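Long-range contacts in heat-inducible transcription repressor HrcA (PDB 1STZ), which probably represses the class I heat shock operons grpE-dnaK-dnaJ and groELS by binding DNA, and so keeps them from being induced: residues 30-34 with 311-315; 104-108 with 126-130; 113-117 with 168-172. One frame throughout, in Å; residues are numbered along the deposited sequence.

Contact 1: 30-34 with 311-315; sequences YIENK and VTKYD
Ile31 and Val311 form the apolar centre, where the end of helix 17-33 lies against the backbone leading into helix 314-334. The CA atoms of Ile31 and Val311 are 5.3 Å apart, the nearest such pair. Val311 spreads its two methyls: CG1, anti to the backbone N (chi1 -170°), comes to 3.9 Å from Ile31 CA, while CG2 meets the Tyr30 ring 3.6 Å from CE2. The valine and the tyrosine side chain cross at about a right angle. Ile31 closes round Thr312 O with CG1, CG2 and CD1, CD1 coming to 3.3 Å of the oxygen. That same methyl arrives at the edge of the Tyr314 ring, 4.1 Å from CD1, and Tyr87 of helix 81-94 also touches Ile31. Thr312 CG2 lies over the centre of one face of the Tyr314 ring, whose OH is held by Lys310 O.

Further out, the aliphatic part of Lys34 passes Val311, with CE 4.0 Å from CG1. A bend at its last torsion turns Lys34 NZ back to Ile31 O at 2.7 Å, nearly in line with the carbonyl. At the polar edge, Glu32 OE1 and Lys313 NZ stay 4.5 Å apart, a loose attraction of opposite charges. The first helix of the N-terminal winged-helix domain thus docks its end on the inverse gamma turn centred on Lys313, N-cap of helix 314-334, joining that domain to the C-terminal part.

Contact 2: 104-108 with 126-130; sequences AVETF and LLARL
Leu126 points CG away from its own amide nitrogen (chi1 -177°), and Phe108 has the same first torsion, which lets the leucine's CD2 meet the base of the phenylalanine: CD2 is 3.6 Å from Phe108 CB and 4.0 Å from CD1 of the ring. The same CD2 methyl also lies 4.0 Å from Val105 O, so one branch of Leu126 fits against the turn 105-108.

One helical turn on, Leu130 divides its two methyls between neighbours. CD1 packs on Val105, 3.8 Å from CB, the two side chains crossing at about a right angle, and Leu130 CD2 meets Ala104 CB at 4.1 Å. The contact is mostly between carbon atoms; where Leu126 CD2 lies on Val105 O, it does so without any hydrogen bond. The polar work is done inside 104-108, where Ala104 O accepts from both Thr107 N and Thr107 OG1, the hydroxyl at 2.7 Å; this double grip ties the threonine back onto the turn that begins at Ala104.

Val105 also touches Tyr323 and Ile324 of helix 314-334, and Leu182 of the second subunit packs on Ala104 and Leu130. The short helix 103-106 and the turn after it thus pack on helix 116-131 by leucines spaced i, i+4, a common pattern of buried helix packing, here continued into a subunit interface.

Contact 3: 113-117 with 168-172; sequences LADPE and FGVSK
Pro116 sets its ring over the backbone of 168-171, with CD 3.5 Å from Phe168 O and CG 4.0 Å from Phe168 CB. Its CG also touches Ser171 OG at 3.8 Å. The ring lies between Phe168 and Ser171, against carbonyl and hydroxyl oxygens as well as Phe168 CB, in van der Waals contact.

Alongside it the two backbones are joined by one hydrogen bond, from Val170 N to Ala114 O at 3.0 Å, fairly straight at 157° but with the donor tilted out of the carbonyl plane. Gly169 CA leans on the same oxygen in a CA-H...O contact, and Asp115 CA makes another to Val170 O at 3.3 Å. Gly169 needs to be without a side chain here, since a CB would run into Ala114 O and, at these backbone angles, into the carbonyl of the residue before it.

Asp115 is the N-cap of helix 116-131. Its first torsion (chi1 -177°) swings the carboxylate toward the first turn, where OD1 accepts Glu117 N at 3.0 Å, the amide coming from above the carboxylate plane. The same arm lies beside Val170 O, CB 3.5 Å from it. Replacing the aspartate by an alanine would probably leave Glu117 N without its capping acceptor and reduce the packing on Val170 O.

Phe168 O accepts from Tyr331 OH, and the Phe168 ring meets Phe332 edge-to-face. Ser171 pairs by backbone with Ile164 of strand 159-166, and Pro175 of the third subunit packs on Asp115 and Val170. The start of helix 116-131 thus lies against strand 169-177 and a neighbouring subunit, while helix 314-334 holds Phe168 at the beginning of that strand.

Contacts 2 and 3 both use helix 116-131, near its two ends, with centres about 20 Å apart, and both are buried with another subunit close by. Contact 1 is only partly buried, lies about 37 Å from contact 3 between centres, on the other side of the chain's centre, and is touched by no other chain. Helix 314-334 runs past all three: its start belongs to contact 1, while its later residues touch 104-108 and Phe168. The chemistry follows place. Contact 2 meets mainly through aliphatic and aromatic carbon, contact 1 adds loosely matched charges at its solvent-facing edge, and contact 3 relies chiefly on backbone polar atoms.

Contact 1: 30-34 with 311-315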
ATOM      1  N   TYR A  30      30.280  -2.964   2.705  1.00 19.64           N
ATOM      2  CA  TYR A  30      30.549  -1.979   1.649  1.00 19.96           C
ATOM      3  C   TYR A  30      29.253  -1.453   1.033  1.00 19.98           C
ATOM      4  O   TYR A  30      29.123  -0.261   0.772  1.00 19.12           O
ATOM      5  CB  TYR A  30      31.416  -2.584   0.550  1.00 19.88           C
ATOM      6  CG  TYR A  30      31.659  -1.662  -0.621  1.00 20.41           C
ATOM      7  CD1 TYR A  30      32.383  -0.486  -0.471  1.00 21.07           C
ATOM      8  CD2 TYR A  30      31.172  -1.975  -1.884  1.00 21.93           C
ATOM      9  CE1 TYR A  30      32.614   0.368  -1.554  1.00 21.66           C
ATOM     10  CE2 TYR A  30      31.399  -1.142  -2.965  1.00 23.26           C
ATOM     11  CZ  TYR A  30      32.109   0.027  -2.794  1.00 22.86           C
ATOM     12  OH  TYR A  30      32.314   0.835  -3.878  1.00 25.34           O
ATOM     13  N   ILE A  31      28.317  -2.364   0.780  1.00 20.10           N
ATOM     14  CA  ILE A  31      26.999  -2.004   0.268  1.00 20.80           C
ATOM     15  C   ILE A  31      26.292  -1.056   1.243  1.00 20.58           C
ATOM     16  O   ILE A  31      25.746  -0.028   0.827  1.00 20.13           O
ATOM     17  CB  ILE A  31      26.169  -3.293  -0.006  1.00 20.88           C
ATOM     18  CG1 ILE A  31      26.669  -3.945  -1.301  1.00 23.06           C
ATOM     19  CG2 ILE A  31      24.689  -2.986  -0.082  1.00 21.66           C
ATOM     20  CD1 ILE A  31      26.313  -5.422  -1.449  1.00 24.23           C
ATOM     21  N   GLU A  32      26.345  -1.381   2.536  1.00 20.74           N
ATOM     22  CA  GLU A  32      25.684  -0.579   3.580  1.00 20.90           C
ATOM     23  C   GLU A  32      26.235   0.853   3.720  1.00 20.97           C
ATOM     24  O   GLU A  32      25.468   1.817   3.689  1.00 20.83           O
ATOM     25  CB  GLU A  32      25.759  -1.320   4.927  1.00 21.10           C
ATOM     26  CG  GLU A  32      25.087  -0.635   6.125  1.00 22.38           C
ATOM     27  CD  GLU A  32      23.586  -0.455   5.969  1.00 23.91           C
ATOM     28  OE1 GLU A  32      22.974  -1.141   5.117  1.00 25.71           O
ATOM     29  OE2 GLU A  32      23.006   0.379   6.702  1.00 25.54           O
ATOM     30  N   ASN A  33      27.551   0.995   3.880  1.00 21.34           N
ATOM     31  CA  ASN A  33      28.165   2.305   4.198  1.00 21.85           C
ATOM     32  C   ASN A  33      28.990   2.918   3.071  1.00 22.17           C
ATOM     33  O   ASN A  33      29.257   4.120   3.088  1.00 22.20           O
ATOM     34  CB  ASN A  33      29.044   2.201   5.450  1.00 21.94           C
ATOM     35  CG  ASN A  33      28.235   2.053   6.719  1.00 21.77           C
ATOM     36  OD1 ASN A  33      27.175   2.652   6.863  1.00 22.73           O
ATOM     37  ND2 ASN A  33      28.733   1.247   7.646  1.00 21.80           N
ATOM     38  N   LYS A  34      29.418   2.084   2.127  1.00 22.41           N
ATOM     39  CA  LYS A  34      30.004   2.535   0.858  1.00 22.72           C
ATOM     40  C   LYS A  34      31.369   3.156   1.050  1.00 22.45           C
ATOM     41  O   LYS A  34      31.698   4.163   0.439  1.00 23.16           O
ATOM     42  CB  LYS A  34      29.030   3.467   0.123  1.00 22.95           C
ATOM     43  CG  LYS A  34      27.688   2.764  -0.066  1.00 24.11           C
ATOM     44  CD  LYS A  34      26.704   3.504  -0.917  1.00 25.48           C
ATOM     45  CE  LYS A  34      25.430   2.672  -1.048  1.00 26.27           C
ATOM     46  NZ  LYS A  34      24.803   2.409   0.280  1.00 27.38           N
ATOM     47  N   VAL A 311      26.620  -1.382  -6.413  1.00 17.49           N
ATOM     48  CA  VAL A 311      26.649  -1.223  -4.967  1.00 18.26           C
ATOM     49  C   VAL A 311      25.213  -1.119  -4.479  1.00 18.14           C
ATOM     50  O   VAL A 311      24.667  -0.029  -4.311  1.00 18.38           O
ATOM     51  CB  VAL A 311      27.481   0.018  -4.516  1.00 18.88           C
ATOM     52  CG1 VAL A 311      27.676   0.002  -3.007  1.00 20.04           C
ATOM     53  CG2 VAL A 311      28.841   0.067  -5.243  1.00 19.72           C
ATOM     54  N   THR A 312      24.582  -2.272  -4.295  1.00 17.91           N
ATOM     55  CA  THR A 312      23.151  -2.321  -4.015  1.00 17.99           C
ATOM     56  C   THR A 312      22.807  -3.531  -3.168  1.00 18.73           C
ATOM     57  O   THR A 312      23.608  -4.464  -3.029  1.00 20.32           O
ATOM     58  CB  THR A 312      22.368  -2.335  -5.361  1.00 17.76           C
ATOM     59  OG1 THR A 312      20.954  -2.268  -5.132  1.00 18.29           O
ATOM     60  CG2 THR A 312      22.562  -3.653  -6.126  1.00 15.84           C
ATOM     61  N   LYS A 313      21.615  -3.530  -2.609  1.00 19.22           N
ATOM     62  CA  LYS A 313      21.157  -4.639  -1.780  1.00 19.81           C
ATOM     63  C   LYS A 313      20.625  -5.775  -2.646  1.00 20.15           C
ATOM     64  O   LYS A 313      19.434  -5.803  -2.955  1.00 20.47           O
ATOM     65  CB  LYS A 313      20.075  -4.131  -0.827  1.00 20.47           C
ATOM     66  CG  LYS A 313      20.591  -3.083   0.176  1.00 22.31           C
ATOM     67  CD  LYS A 313      19.483  -2.604   1.096  1.00 26.13           C
ATOM     68  CE  LYS A 313      20.027  -2.027   2.412  1.00 28.60           C
ATOM     69  NZ  LYS A 313      18.914  -1.602   3.320  1.00 29.83           N
ATOM     70  N   TYR A 314      21.512  -6.702  -3.038  1.00 19.87           N
ATOM     71  CA  TYR A 314      21.192  -7.742  -4.005  1.00 19.89           C
ATOM     72  C   TYR A 314      20.039  -8.663  -3.578  1.00 20.67           C
ATOM     73  O   TYR A 314      19.213  -9.023  -4.404  1.00 20.66           O
ATOM     74  CB  TYR A 314      22.438  -8.577  -4.360  1.00 19.59           C
ATOM     75  CG  TYR A 314      23.413  -7.825  -5.265  1.00 18.72           C
ATOM     76  CD1 TYR A 314      24.445  -7.051  -4.732  1.00 17.09           C
ATOM     77  CD2 TYR A 314      23.285  -7.884  -6.650  1.00 17.46           C
ATOM     78  CE1 TYR A 314      25.335  -6.351  -5.568  1.00 17.37           C
ATOM     79  CE2 TYR A 314      24.152  -7.203  -7.486  1.00 18.15           C
ATOM     80  CZ  TYR A 314      25.166  -6.433  -6.943  1.00 18.28           C
ATOM     81  OH  TYR A 314      25.983  -5.764  -7.805  1.00 19.40           O
ATOM     82  N   ASP A 315      19.982  -9.025  -2.305  1.00 21.01           N
ATOM     83  CA  ASP A 315      18.964  -9.954  -1.800  1.00 21.83           C
ATOM     84  C   ASP A 315      17.600  -9.280  -1.889  1.00 20.62           C
ATOM     85  O   ASP A 315      16.639  -9.875  -2.329  1.00 20.44           O
ATOM     86  CB  ASP A 315      19.270 -10.337  -0.347  1.00 22.49           C
ATOM     87  CG  ASP A 315      18.627 -11.650   0.090  1.00 27.31           C
ATOM     88  OD1 ASP A 315      17.593 -12.081  -0.456  1.00 32.56           O
ATOM     89  OD2 ASP A 315      19.095 -12.322   1.036  1.00 35.82           O
TER

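Contact 2: 104-108 with 126-130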
ATOM      1  N   ALA A 104       6.087  -5.057   1.922  1.00 31.57           N
ATOM      2  CA  ALA A 104       5.954  -3.976   0.958  1.00 30.75           C
ATOM      3  C   ALA A 104       5.605  -4.495  -0.434  1.00 29.86           C
ATOM      4  O   ALA A 104       4.685  -3.992  -1.081  1.00 28.62           O
ATOM      5  CB  ALA A 104       7.220  -3.155   0.912  1.00 30.76           C
ATOM      6  N   VAL A 105       6.338  -5.503  -0.890  1.00 29.35           N
ATOM      7  CA  VAL A 105       6.131  -6.024  -2.231  1.00 29.27           C
ATOM      8  C   VAL A 105       4.802  -6.802  -2.331  1.00 29.20           C
ATOM      9  O   VAL A 105       4.176  -6.806  -3.379  1.00 27.73           O
ATOM     10  CB  VAL A 105       7.327  -6.860  -2.734  1.00 28.98           C
ATOM     11  CG1 VAL A 105       7.311  -8.283  -2.188  1.00 28.47           C
ATOM     12  CG2 VAL A 105       7.329  -6.859  -4.237  1.00 29.35           C
ATOM     13  N   GLU A 106       4.358  -7.396  -1.223  1.00 29.67           N
ATOM     14  CA  GLU A 106       3.086  -8.121  -1.204  1.00 30.87           C
ATOM     15  C   GLU A 106       1.863  -7.207  -1.356  1.00 30.13           C
ATOM     16  O   GLU A 106       0.760  -7.716  -1.605  1.00 30.69           O
ATOM     17  CB  GLU A 106       2.939  -8.948   0.066  1.00 31.75           C
ATOM     18  CG  GLU A 106       3.872 -10.147   0.149  1.00 35.13           C
ATOM     19  CD  GLU A 106       3.695 -10.902   1.462  1.00 42.37           C
ATOM     20  OE1 GLU A 106       4.692 -11.490   1.968  1.00 44.73           O
ATOM     21  OE2 GLU A 106       2.548 -10.894   2.004  1.00 45.39           O
ATOM     22  N   THR A 107       2.041  -5.888  -1.228  1.00 28.60           N
ATOM     23  CA  THR A 107       0.965  -4.943  -1.528  1.00 28.37           C
ATOM     24  C   THR A 107       0.661  -4.832  -3.009  1.00 28.74           C
ATOM     25  O   THR A 107      -0.337  -4.210  -3.393  1.00 27.36           O
ATOM     26  CB  THR A 107       1.229  -3.530  -0.983  1.00 28.23           C
ATOM     27  OG1 THR A 107       2.304  -2.897  -1.716  1.00 27.91           O
ATOM     28  CG2 THR A 107       1.648  -3.561   0.494  1.00 27.42           C
ATOM     29  N   PHE A 108       1.507  -5.410  -3.854  1.00 29.63           N
ATOM     30  CA  PHE A 108       1.232  -5.362  -5.276  1.00 31.02           C
ATOM     31  C   PHE A 108      -0.067  -6.107  -5.557  1.00 32.94           C
ATOM     32  O   PHE A 108      -0.270  -7.237  -5.122  1.00 33.56           O
ATOM     33  CB  PHE A 108       2.342  -5.959  -6.122  1.00 30.53           C
ATOM     34  CG  PHE A 108       2.089  -5.835  -7.595  1.00 29.86           C
ATOM     35  CD1 PHE A 108       2.201  -4.615  -8.225  1.00 30.72           C
ATOM     36  CD2 PHE A 108       1.678  -6.923  -8.344  1.00 32.89           C
ATOM     37  CE1 PHE A 108       1.940  -4.477  -9.592  1.00 32.16           C
ATOM     38  CE2 PHE A 108       1.420  -6.788  -9.734  1.00 33.83           C
ATOM     39  CZ  PHE A 108       1.559  -5.570 -10.341  1.00 31.76           C
ATOM     40  N   LEU A 126       6.371   0.046  -8.664  1.00 19.62           N
ATOM     41  CA  LEU A 126       6.608  -0.551  -7.354  1.00 19.07           C
ATOM     42  C   LEU A 126       8.033  -1.151  -7.301  1.00 18.42           C
ATOM     43  O   LEU A 126       8.738  -1.015  -6.305  1.00 16.81           O
ATOM     44  CB  LEU A 126       5.580  -1.628  -7.039  1.00 18.67           C
ATOM     45  CG  LEU A 126       5.725  -2.250  -5.645  1.00 19.87           C
ATOM     46  CD1 LEU A 126       5.484  -1.226  -4.546  1.00 19.51           C
ATOM     47  CD2 LEU A 126       4.756  -3.410  -5.449  1.00 22.25           C
ATOM     48  N   LEU A 127       8.417  -1.818  -8.381  1.00 18.01           N
ATOM     49  CA  LEU A 127       9.731  -2.407  -8.519  1.00 18.73           C
ATOM     50  C   LEU A 127      10.835  -1.331  -8.404  1.00 18.55           C
ATOM     51  O   LEU A 127      11.796  -1.514  -7.676  1.00 18.03           O
ATOM     52  CB  LEU A 127       9.846  -3.133  -9.868  1.00 18.93           C
ATOM     53  CG  LEU A 127      10.704  -4.386 -10.074  1.00 21.89           C
ATOM     54  CD1 LEU A 127      11.149  -4.539 -11.531  1.00 23.48           C
ATOM     55  CD2 LEU A 127      11.858  -4.534  -9.176  1.00 22.63           C
ATOM     56  N   ALA A 128      10.696  -0.240  -9.150  1.00 19.34           N
ATOM     57  CA  ALA A 128      11.645   0.881  -9.116  1.00 20.19           C
ATOM     58  C   ALA A 128      11.733   1.495  -7.729  1.00 21.25           C
ATOM     59  O   ALA A 128      12.824   1.757  -7.216  1.00 22.65           O
ATOM     60  CB  ALA A 128      11.230   1.969 -10.117  1.00 19.83           C
ATOM     61  N   ARG A 129      10.582   1.737  -7.123  1.00 21.71           N
ATOM     62  CA  ARG A 129      10.540   2.342  -5.796  1.00 23.16           C
ATOM     63  C   ARG A 129      11.216   1.508  -4.709  1.00 22.72           C
ATOM     64  O   ARG A 129      11.999   2.036  -3.927  1.00 24.53           O
ATOM     65  CB  ARG A 129       9.109   2.616  -5.390  1.00 23.60           C
ATOM     66  CG  ARG A 129       8.996   3.296  -4.058  1.00 26.89           C
ATOM     67  CD  ARG A 129       7.693   4.013  -3.866  1.00 30.49           C
ATOM     68  NE  ARG A 129       6.547   3.146  -4.127  1.00 33.98           N
ATOM     69  CZ  ARG A 129       5.300   3.398  -3.722  1.00 36.79           C
ATOM     70  NH1 ARG A 129       5.022   4.494  -3.013  1.00 39.23           N
ATOM     71  NH2 ARG A 129       4.320   2.547  -4.027  1.00 37.08           N
ATOM     72  N   LEU A 130      10.940   0.213  -4.684  1.00 21.59           N
ATOM     73  CA  LEU A 130      11.415  -0.666  -3.620  1.00 20.99           C
ATOM     74  C   LEU A 130      12.900  -1.030  -3.739  1.00 20.28           C
ATOM     75  O   LEU A 130      13.508  -1.431  -2.768  1.00 20.83           O
ATOM     76  CB  LEU A 130      10.597  -1.955  -3.599  1.00 20.52           C
ATOM     77  CG  LEU A 130       9.108  -1.837  -3.322  1.00 21.21           C
ATOM     78  CD1 LEU A 130       8.508  -3.220  -3.141  1.00 20.71           C
ATOM     79  CD2 LEU A 130       8.833  -0.943  -2.111  1.00 22.43           C
TER

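Contact 3: 113-117 with 168-172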
ATOM      1  N   LEU A 113      -8.069  -4.793 -11.848  1.00 23.93           N
ATOM      2  CA  LEU A 113      -7.724  -4.047 -13.066  1.00 22.74           C
ATOM      3  C   LEU A 113      -7.718  -4.944 -14.306  1.00 21.12           C
ATOM      4  O   LEU A 113      -7.289  -6.081 -14.240  1.00 20.54           O
ATOM      5  CB  LEU A 113      -6.360  -3.375 -12.943  1.00 23.39           C
ATOM      6  CG  LEU A 113      -6.190  -2.397 -11.789  1.00 23.28           C
ATOM      7  CD1 LEU A 113      -4.795  -1.860 -11.845  1.00 24.03           C
ATOM      8  CD2 LEU A 113      -7.241  -1.293 -11.852  1.00 23.98           C
ATOM      9  N   ALA A 114      -8.204  -4.418 -15.422  1.00 19.71           N
ATOM     10  CA  ALA A 114      -8.322  -5.147 -16.676  1.00 18.88           C
ATOM     11  C   ALA A 114      -7.511  -4.521 -17.834  1.00 18.53           C
ATOM     12  O   ALA A 114      -7.532  -5.032 -18.930  1.00 18.74           O
ATOM     13  CB  ALA A 114      -9.810  -5.239 -17.058  1.00 18.91           C
ATOM     14  N   ASP A 115      -6.817  -3.413 -17.593  1.00 18.25           N
ATOM     15  CA  ASP A 115      -6.004  -2.733 -18.605  1.00 18.16           C
ATOM     16  C   ASP A 115      -4.564  -3.208 -18.400  1.00 17.92           C
ATOM     17  O   ASP A 115      -3.954  -2.913 -17.381  1.00 17.02           O
ATOM     18  CB  ASP A 115      -6.103  -1.202 -18.435  1.00 18.17           C
ATOM     19  CG  ASP A 115      -5.325  -0.399 -19.509  1.00 20.39           C
ATOM     20  OD1 ASP A 115      -4.494  -0.950 -20.268  1.00 21.67           O
ATOM     21  OD2 ASP A 115      -5.503   0.833 -19.653  1.00 23.95           O
ATOM     22  N   PRO A 116      -4.020  -3.958 -19.345  1.00 18.26           N
ATOM     23  CA  PRO A 116      -2.655  -4.461 -19.182  1.00 18.75           C
ATOM     24  C   PRO A 116      -1.621  -3.331 -19.031  1.00 19.14           C
ATOM     25  O   PRO A 116      -0.641  -3.538 -18.334  1.00 18.92           O
ATOM     26  CB  PRO A 116      -2.426  -5.298 -20.446  1.00 18.93           C
ATOM     27  CG  PRO A 116      -3.423  -4.814 -21.438  1.00 18.82           C
ATOM     28  CD  PRO A 116      -4.621  -4.390 -20.621  1.00 18.17           C
ATOM     29  N   GLU A 117      -1.866  -2.166 -19.624  1.00 19.54           N
ATOM     30  CA  GLU A 117      -0.944  -1.041 -19.547  1.00 20.65           C
ATOM     31  C   GLU A 117      -0.827  -0.524 -18.113  1.00 20.56           C
ATOM     32  O   GLU A 117       0.279  -0.261 -17.632  1.00 19.33           O
ATOM     33  CB  GLU A 117      -1.371   0.073 -20.510  1.00 21.29           C
ATOM     34  CG  GLU A 117      -0.539   1.353 -20.461  1.00 25.25           C
ATOM     35  CD  GLU A 117       0.930   1.151 -20.838  1.00 29.64           C
ATOM     36  OE1 GLU A 117       1.759   1.969 -20.390  1.00 31.43           O
ATOM     37  OE2 GLU A 117       1.257   0.178 -21.569  1.00 32.57           O
ATOM     38  N   PHE A 168      -5.215  -9.769 -23.708  1.00 20.81           N
ATOM     39  CA  PHE A 168      -4.708  -9.283 -22.421  1.00 21.04           C
ATOM     40  C   PHE A 168      -5.614  -8.299 -21.676  1.00 21.27           C
ATOM     41  O   PHE A 168      -5.233  -7.791 -20.625  1.00 21.93           O
ATOM     42  CB  PHE A 168      -3.347  -8.608 -22.637  1.00 21.27           C
ATOM     43  CG  PHE A 168      -2.332  -9.496 -23.280  1.00 20.90           C
ATOM     44  CD1 PHE A 168      -1.639  -9.075 -24.397  1.00 20.65           C
ATOM     45  CD2 PHE A 168      -2.104 -10.778 -22.789  1.00 21.64           C
ATOM     46  CE1 PHE A 168      -0.693  -9.900 -24.995  1.00 20.62           C
ATOM     47  CE2 PHE A 168      -1.165 -11.609 -23.379  1.00 20.93           C
ATOM     48  CZ  PHE A 168      -0.454 -11.169 -24.478  1.00 21.11           C
ATOM     49  N   GLY A 169      -6.789  -8.003 -22.217  1.00 21.30           N
ATOM     50  CA  GLY A 169      -7.751  -7.160 -21.520  1.00 21.24           C
ATOM     51  C   GLY A 169      -8.274  -5.997 -22.346  1.00 20.76           C
ATOM     52  O   GLY A 169      -8.327  -6.071 -23.556  1.00 19.74           O
ATOM     53  N   VAL A 170      -8.655  -4.921 -21.669  1.00 20.84           N
ATOM     54  CA  VAL A 170      -9.247  -3.749 -22.320  1.00 20.88           C
ATOM     55  C   VAL A 170      -8.164  -2.681 -22.467  1.00 20.74           C
ATOM     56  O   VAL A 170      -7.564  -2.248 -21.478  1.00 20.87           O
ATOM     57  CB  VAL A 170     -10.408  -3.220 -21.474  1.00 20.88           C
ATOM     58  CG1 VAL A 170     -11.108  -2.056 -22.157  1.00 21.62           C
ATOM     59  CG2 VAL A 170     -11.399  -4.350 -21.168  1.00 21.18           C
ATOM     60  N   SER A 171      -7.876  -2.291 -23.700  1.00 20.24           N
ATOM     61  CA  SER A 171      -6.815  -1.331 -23.966  1.00 20.53           C
ATOM     62  C   SER A 171      -7.341  -0.118 -24.696  1.00 19.85           C
ATOM     63  O   SER A 171      -8.448  -0.125 -25.219  1.00 19.39           O
ATOM     64  CB  SER A 171      -5.714  -1.975 -24.805  1.00 20.24           C
ATOM     65  OG  SER A 171      -5.400  -3.255 -24.292  1.00 23.03           O
ATOM     66  N   LYS A 172      -6.510   0.915 -24.717  1.00 19.92           N
ATOM     67  CA  LYS A 172      -6.754   2.153 -25.441  1.00 20.07           C
ATOM     68  C   LYS A 172      -7.990   2.874 -24.989  1.00 19.88           C
ATOM     69  O   LYS A 172      -8.580   3.599 -25.765  1.00 20.10           O
ATOM     70  CB  LYS A 172      -6.863   1.903 -26.938  1.00 20.04           C
ATOM     71  CG  LYS A 172      -5.796   1.021 -27.500  1.00 21.40           C
ATOM     72  CD  LYS A 172      -4.466   1.649 -27.351  1.00 22.96           C
ATOM     73  CE  LYS A 172      -3.475   0.985 -28.254  1.00 25.26           C
ATOM     74  NZ  LYS A 172      -2.125   1.564 -28.015  1.00 26.35           N
TER